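Sensor protein (Geobacter sulfurreducens PCA, PDB 2R78) probably belongs to an ATP-dependent sensor histidine kinase of a two-component pathway that phosphorylates protein histidine, the chain here being its PAS domain. Local coordinates at residues 26-29 with 33-36; 54-59 with 66-71; 85-88 with 94-97. All coordinates share one frame; numbering follows the deposited sequence.

Contact 1 of 3, residues 26-29 with 33-36. With ACT (acetate ion), chain G.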
# COMPACT_ATOMS: atom_id res chain seq x y z
N ILE B 26 -4.86 -9.94 -4.48
CA ILE B 26 -4.33 -11.21 -4.00
C ILE B 26 -4.73 -12.27 -4.97
O ILE B 26 -5.88 -12.27 -5.39
CB ILE B 26 -4.92 -11.62 -2.61
CG1 ILE B 26 -4.80 -10.48 -1.58
CG2 ILE B 26 -4.24 -12.86 -2.07
CD1 ILE B 26 -3.40 -9.95 -1.33
N MSE B 27 -3.80 -13.16 -5.36
CA MSE B 27 -4.20 -14.33 -6.16
C MSE B 27 -3.58 -15.59 -5.62
O MSE B 27 -2.62 -15.53 -4.86
CB MSE B 27 -3.87 -14.15 -7.64
CG MSE B 27 -2.44 -13.87 -7.94
SE MSE B 27 -2.25 -13.43 -9.84
CE MSE B 27 -3.95 -12.66 -10.24
N ASP B 28 -4.14 -16.74 -5.97
CA ASP B 28 -3.52 -18.01 -5.56
C ASP B 28 -2.40 -18.35 -6.55
O ASP B 28 -2.17 -17.63 -7.53
CB ASP B 28 -4.56 -19.16 -5.40
CG ASP B 28 -5.25 -19.57 -6.70
OD1 ASP B 28 -4.69 -19.28 -7.78
OD2 ASP B 28 -6.34 -20.21 -6.64
N ALA B 29 -1.67 -19.43 -6.26
CA ALA B 29 -0.53 -19.80 -7.07
C ALA B 29 -0.93 -20.20 -8.48
O ALA B 29 -0.09 -20.22 -9.37
CB ALA B 29 0.29 -20.92 -6.39
N TYR B 33 -7.79 -14.86 -9.09
CA TYR B 33 -7.91 -13.69 -8.21
C TYR B 33 -8.78 -14.05 -6.99
O TYR B 33 -9.87 -14.61 -7.15
CB TYR B 33 -8.44 -12.48 -8.96
CG TYR B 33 -7.42 -11.79 -9.85
CD1 TYR B 33 -6.45 -10.95 -9.31
CD2 TYR B 33 -7.43 -11.94 -11.21
CE1 TYR B 33 -5.54 -10.28 -10.14
CE2 TYR B 33 -6.48 -11.29 -12.04
CZ TYR B 33 -5.57 -10.45 -11.51
OH TYR B 33 -4.62 -9.76 -12.27
N LEU B 34 -8.25 -13.75 -5.80
CA LEU B 34 -8.89 -14.07 -4.49
C LEU B 34 -9.44 -12.82 -3.77
O LEU B 34 -10.48 -12.89 -3.06
CB LEU B 34 -7.88 -14.75 -3.57
CG LEU B 34 -7.25 -16.10 -3.95
CD1 LEU B 34 -6.35 -16.58 -2.88
CD2 LEU B 34 -8.31 -17.14 -4.24
N ASP B 35 -8.76 -11.69 -3.93
CA ASP B 35 -9.28 -10.43 -3.41
C ASP B 35 -8.70 -9.27 -4.20
O ASP B 35 -7.66 -9.43 -4.87
CB ASP B 35 -8.95 -10.30 -1.92
CG ASP B 35 -9.93 -9.42 -1.15
OD1 ASP B 35 -10.82 -8.76 -1.77
OD2 ASP B 35 -9.78 -9.38 0.12
N VAL B 36 -9.40 -8.14 -4.15
CA VAL B 36 -9.03 -6.91 -4.87
C VAL B 36 -9.52 -5.72 -4.08
O VAL B 36 -10.62 -5.74 -3.51
CB VAL B 36 -9.62 -6.81 -6.31
CG1 VAL B 36 -8.94 -7.81 -7.20
CG2 VAL B 36 -11.15 -6.94 -6.29
C ACT G . -3.51 -9.45 -15.67
O ACT G . -4.31 -10.09 -14.93
OXT ACT G . -3.56 -9.71 -16.91
CH3 ACT G . -2.55 -8.42 -15.08
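Met27 folds its CG back over its own backbone (chi1 57°). Tyr33 turns its CG beside its own N (chi1 -76°). These torsions send the two side chains off the same face of the sheet as neighbours. Met27 is modelled as selenomethionine. Its SE stands above the face of the Tyr33 ring, 4.9 Å from the centroid, a distant Met-aromatic contact; the methyl beyond it is doubtfully placed. At the edge of that ring Tyr33 OH donates to acetate O at 2.7 Å, near the ring plane.

Two residues, Leu34 and Asp35, sit opposite Ile26, so the hairpin carries a classic beta bulge. Ile26 O is gripped twice, by Leu34 N at 2.8 Å and by Asp35 N at 3.3 Å, both from the same face of its carbonyl plane. Ile26 N returns a nearly straight bond (172°) to Asp35 O at 2.9 Å. Leu34 CD1 packs 4.0 Å from Asp28 CB. Asp35 OD1 makes a salt bridge to Arg48.

The hairpin lies at one edge of the PAS sheet. Ile26 packs on Tyr13 of helix 6-19, on Leu110 of the adjoining strand 109-115 and on Phe8 of the second subunit.

Contact 2 of 3, residues 54-59 with 66-71. With ACT (acetate ion), chain G.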
# COMPACT_ATOMS: atom_id res chain seq x y z
N LEU B 54 -12.13 -13.34 -12.63
CA LEU B 54 -10.99 -13.25 -13.56
C LEU B 54 -9.82 -14.11 -13.10
O LEU B 54 -9.58 -14.37 -11.90
CB LEU B 54 -10.52 -11.80 -13.72
CG LEU B 54 -11.40 -10.75 -14.41
CD1 LEU B 54 -10.88 -9.34 -14.18
CD2 LEU B 54 -11.48 -11.02 -15.91
N ASP B 55 -9.06 -14.52 -14.10
CA ASP B 55 -7.79 -15.14 -13.91
C ASP B 55 -6.69 -14.26 -14.50
O ASP B 55 -6.92 -13.47 -15.44
CB ASP B 55 -7.76 -16.48 -14.58
CG ASP B 55 -8.75 -17.46 -13.96
OD1 ASP B 55 -8.91 -17.44 -12.72
OD2 ASP B 55 -9.35 -18.21 -14.74
N TRP B 56 -5.52 -14.44 -13.90
CA TRP B 56 -4.30 -13.76 -14.26
C TRP B 56 -4.09 -13.86 -15.75
O TRP B 56 -4.13 -14.96 -16.29
CB TRP B 56 -3.13 -14.42 -13.55
CG TRP B 56 -1.77 -13.94 -13.83
CD1 TRP B 56 -0.77 -14.66 -14.37
CD2 TRP B 56 -1.18 -12.70 -13.38
NE1 TRP B 56 0.39 -13.95 -14.36
CE2 TRP B 56 0.18 -12.73 -13.75
CE3 TRP B 56 -1.66 -11.58 -12.71
CZ2 TRP B 56 1.06 -11.67 -13.48
CZ3 TRP B 56 -0.81 -10.51 -12.49
CH2 TRP B 56 0.54 -10.58 -12.84
N GLY B 57 -3.93 -12.70 -16.38
CA GLY B 57 -3.62 -12.63 -17.80
C GLY B 57 -4.76 -12.17 -18.73
O GLY B 57 -4.54 -11.64 -19.80
N VAL B 58 -5.98 -12.33 -18.28
CA VAL B 58 -7.13 -11.98 -19.10
C VAL B 58 -7.19 -10.46 -19.34
O VAL B 58 -7.29 -10.01 -20.47
CB VAL B 58 -8.41 -12.46 -18.39
CG1 VAL B 58 -9.66 -11.92 -19.10
CG2 VAL B 58 -8.41 -14.01 -18.31
N LEU B 59 -7.03 -9.67 -18.28
CA LEU B 59 -7.14 -8.21 -18.42
C LEU B 59 -6.03 -7.69 -19.31
O LEU B 59 -6.26 -6.75 -20.05
CB LEU B 59 -7.04 -7.47 -17.09
CG LEU B 59 -8.33 -7.52 -16.27
CD1 LEU B 59 -8.05 -7.11 -14.84
CD2 LEU B 59 -9.37 -6.60 -16.87
N GLY B 66 1.22 -16.78 -23.83
CA GLY B 66 1.93 -17.52 -22.80
C GLY B 66 2.48 -16.68 -21.67
O GLY B 66 3.09 -17.19 -20.75
N TRP B 67 2.30 -15.37 -21.77
CA TRP B 67 2.84 -14.45 -20.75
C TRP B 67 2.23 -14.79 -19.37
O TRP B 67 2.92 -14.79 -18.36
CB TRP B 67 2.52 -13.00 -21.11
CG TRP B 67 3.03 -12.06 -20.05
CD1 TRP B 67 4.27 -11.50 -19.97
CD2 TRP B 67 2.31 -11.58 -18.90
NE1 TRP B 67 4.37 -10.71 -18.86
CE2 TRP B 67 3.19 -10.73 -18.18
CE3 TRP B 67 1.00 -11.77 -18.41
CZ2 TRP B 67 2.81 -10.10 -17.00
CZ3 TRP B 67 0.64 -11.12 -17.26
CH2 TRP B 67 1.54 -10.29 -16.56
N ALA B 68 0.93 -15.05 -19.32
CA ALA B 68 0.29 -15.29 -18.01
C ALA B 68 0.91 -16.50 -17.32
O ALA B 68 1.35 -16.45 -16.16
CB ALA B 68 -1.20 -15.43 -18.20
N ALA B 69 1.04 -17.61 -18.05
CA ALA B 69 1.52 -18.84 -17.43
C ALA B 69 3.02 -18.71 -17.09
O ALA B 69 3.47 -19.11 -16.01
CB ALA B 69 1.26 -20.03 -18.35
N ALA B 70 3.81 -18.11 -18.00
CA ALA B 70 5.24 -17.96 -17.78
C ALA B 70 5.57 -17.01 -16.60
O ALA B 70 6.42 -17.32 -15.75
CB ALA B 70 5.97 -17.53 -19.08
N SER B 71 4.87 -15.88 -16.52
CA SER B 71 5.07 -14.93 -15.45
C SER B 71 4.66 -15.50 -14.10
O SER B 71 5.36 -15.32 -13.11
CB SER B 71 4.32 -13.64 -15.74
OG SER B 71 2.94 -13.83 -15.86
C ACT G . -3.51 -9.45 -15.67
O ACT G . -4.31 -10.09 -14.93
OXT ACT G . -3.56 -9.71 -16.91
CH3 ACT G . -2.55 -8.42 -15.08
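Trp56 meets helix 67-76 with its indole. Its CG is anti to the backbone N (chi1 176°), which swings the ring across to the first turn of the helix. The six-membered rings of Trp56 and Trp67 are displaced from each other and overlap little. Their centroids are 5.2 Å apart and the planes 30° from each other. The closest touch is Trp56 CZ2 to Trp67 CH2, 3.4 Å. On the pyrrole side, Trp56 NE1 donates to Ser71 OG at 3.0 Å, slightly out of the indole plane. Trp56 CD1 rests 3.9 Å from Ala68 CB.

Gly57 comes next, in a type II turn from Asp55 to Val58. Its CA lies 3.7 Å from Ala68 CB. A side chain at Gly57 would collide with that methyl and with the carbonyl O of Trp56. Gly57 N donates to acetate O at 3.0 Å, almost straight (176°). At Val58 the turn closes, with Val58 N donating to Asp55 O.

The indole N-H of Trp56 thus feeds a short relay. Ser71 OG accepts from it and donates in turn to Trp67 O at 2.7 Å, which fixes the hydroxyl's rotation in a buried setting. Ser71 N reaches that carbonyl from the opposite face. The acetate, also held by Ser60 OG and Tyr33 OH, probably came from the crystallisation liquor, but it is consistent with a small pocket able to take a carboxylate.

Contact 3 of 3, residues 85-88 with 94-97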
# COMPACT_ATOMS: atom_id res chain seq x y z
N ARG B 85 2.13 -3.47 -17.57
CA ARG B 85 1.17 -4.15 -18.40
C ARG B 85 0.05 -3.20 -18.81
O ARG B 85 -0.40 -2.41 -18.00
CB ARG B 85 0.56 -5.34 -17.66
CG ARG B 85 1.55 -6.41 -17.40
CD ARG B 85 1.99 -7.09 -18.65
NE ARG B 85 0.99 -7.98 -19.27
CZ ARG B 85 1.19 -8.64 -20.41
NH1 ARG B 85 2.36 -8.50 -21.07
NH2 ARG B 85 0.28 -9.44 -20.90
N THR B 86 -0.36 -3.28 -20.06
CA THR B 86 -1.59 -2.62 -20.53
C THR B 86 -2.79 -3.51 -20.20
O THR B 86 -2.70 -4.75 -20.34
CB THR B 86 -1.53 -2.34 -22.04
OG1 THR B 86 -0.42 -1.48 -22.34
CG2 THR B 86 -2.84 -1.71 -22.50
N VAL B 87 -3.85 -2.89 -19.68
CA VAL B 87 -5.09 -3.58 -19.32
C VAL B 87 -6.19 -3.07 -20.24
O VAL B 87 -6.26 -1.87 -20.51
CB VAL B 87 -5.41 -3.32 -17.81
CG1 VAL B 87 -6.86 -3.62 -17.44
CG2 VAL B 87 -4.44 -4.15 -16.95
N TRP B 88 -7.01 -4.00 -20.73
CA TRP B 88 -8.16 -3.72 -21.58
C TRP B 88 -9.37 -4.27 -20.84
O TRP B 88 -9.51 -5.49 -20.66
CB TRP B 88 -8.07 -4.41 -22.93
CG TRP B 88 -7.06 -3.90 -23.87
CD1 TRP B 88 -7.24 -2.97 -24.85
CD2 TRP B 88 -5.70 -4.30 -23.95
NE1 TRP B 88 -6.08 -2.80 -25.56
CE2 TRP B 88 -5.11 -3.60 -25.02
CE3 TRP B 88 -4.91 -5.20 -23.24
CZ2 TRP B 88 -3.78 -3.78 -25.37
CZ3 TRP B 88 -3.59 -5.38 -23.60
CH2 TRP B 88 -3.04 -4.68 -24.64
N GLN B 94 -8.75 1.27 -21.72
CA GLN B 94 -7.36 0.82 -21.78
C GLN B 94 -6.54 1.66 -20.80
O GLN B 94 -6.67 2.88 -20.77
CB GLN B 94 -6.84 1.00 -23.20
CG GLN B 94 -5.49 0.40 -23.50
CD GLN B 94 -5.08 0.57 -24.98
OE1 GLN B 94 -5.92 0.57 -25.89
NE2 GLN B 94 -3.79 0.69 -25.21
N LEU B 95 -5.74 1.02 -19.96
CA LEU B 95 -4.82 1.75 -19.11
C LEU B 95 -3.54 0.97 -18.98
O LEU B 95 -3.54 -0.25 -19.11
CB LEU B 95 -5.39 2.01 -17.72
CG LEU B 95 -5.93 0.88 -16.86
CD1 LEU B 95 -6.15 1.36 -15.41
CD2 LEU B 95 -7.23 0.36 -17.45
N THR B 96 -2.47 1.68 -18.67
CA THR B 96 -1.16 1.06 -18.47
C THR B 96 -0.79 1.22 -17.01
O THR B 96 -0.88 2.31 -16.43
CB THR B 96 -0.08 1.62 -19.39
OG1 THR B 96 -0.49 1.35 -20.74
CG2 THR B 96 1.24 0.94 -19.16
N VAL B 97 -0.43 0.11 -16.42
CA VAL B 97 -0.04 0.06 -15.03
C VAL B 97 1.29 -0.60 -14.83
O VAL B 97 1.75 -1.39 -15.68
CB VAL B 97 -1.07 -0.64 -14.15
CG1 VAL B 97 -2.43 0.10 -14.25
CG2 VAL B 97 -1.22 -2.11 -14.53
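Val87 and Leu95 pair on the inner, apolar face of these two strands, with Val87 CG1 4.0 Å from Leu95 CD2. A chi1 of 53° tucks Leu95 CG over its own backbone and brings the side chain there. Val97 is buried on the same face. The tight part is the backbone. Val87 N donates to Leu95 O at 2.7 Å, and Leu95 N returns a bond to Val87 O at 3.0 Å. Arg85 and Val97 repeat the exchange, Arg85 N to Val97 O at 2.8 Å and Val97 N to Arg85 O.

This is an antiparallel hairpin of the PAS sheet, in which strand 81-88 is outermost within the chain. The end of the Arg85 side chain leads away from strand 94-97: NH2 bonds to Ser60 OG, and the guanidinium makes a cation-pi contact with Trp67.

The other face is more open and more polar. Thr86 and Thr96 meet there, their OG1 atoms 3.3 Å apart. Exposed Gln94 runs alongside Trp88, its CG over the face of the five-membered ring, 4.1 Å from the centroid. Its amide is turned 41° from the ring plane. Thr86 CG2 sits over the same ring face, nearer its margin than its middle, and touches Gln94 CG at 3.5 Å. With an alanine in place of Trp88, Gln94 CG and Thr86 CG2 would probably lose the ring face they lie on, and Arg61 its cation-pi partner.

How the contacts relate
From the N terminus, contact 1 closes first, a short hairpin at one edge of the sheet. Contact 2 follows, closing the loop that leads into helix 67-76. Contact 3 closes last, a hairpin at the opposite edge of the same sheet. The three lie in series; none nests in or crosses another. Contact 2 bridges the other two. Trp56 packs its CE3 against SE of Met27, 3.5 Å away, and Leu54 O meets the Tyr33 ring. At the end of the 54-59 segment, Leu59 O probably accepts a hydrogen bond from Trp88 N. Contacts 1 and 3 do not touch, their nearest atoms being about 7 Å apart, but the sheet and the 54-59 loop join them.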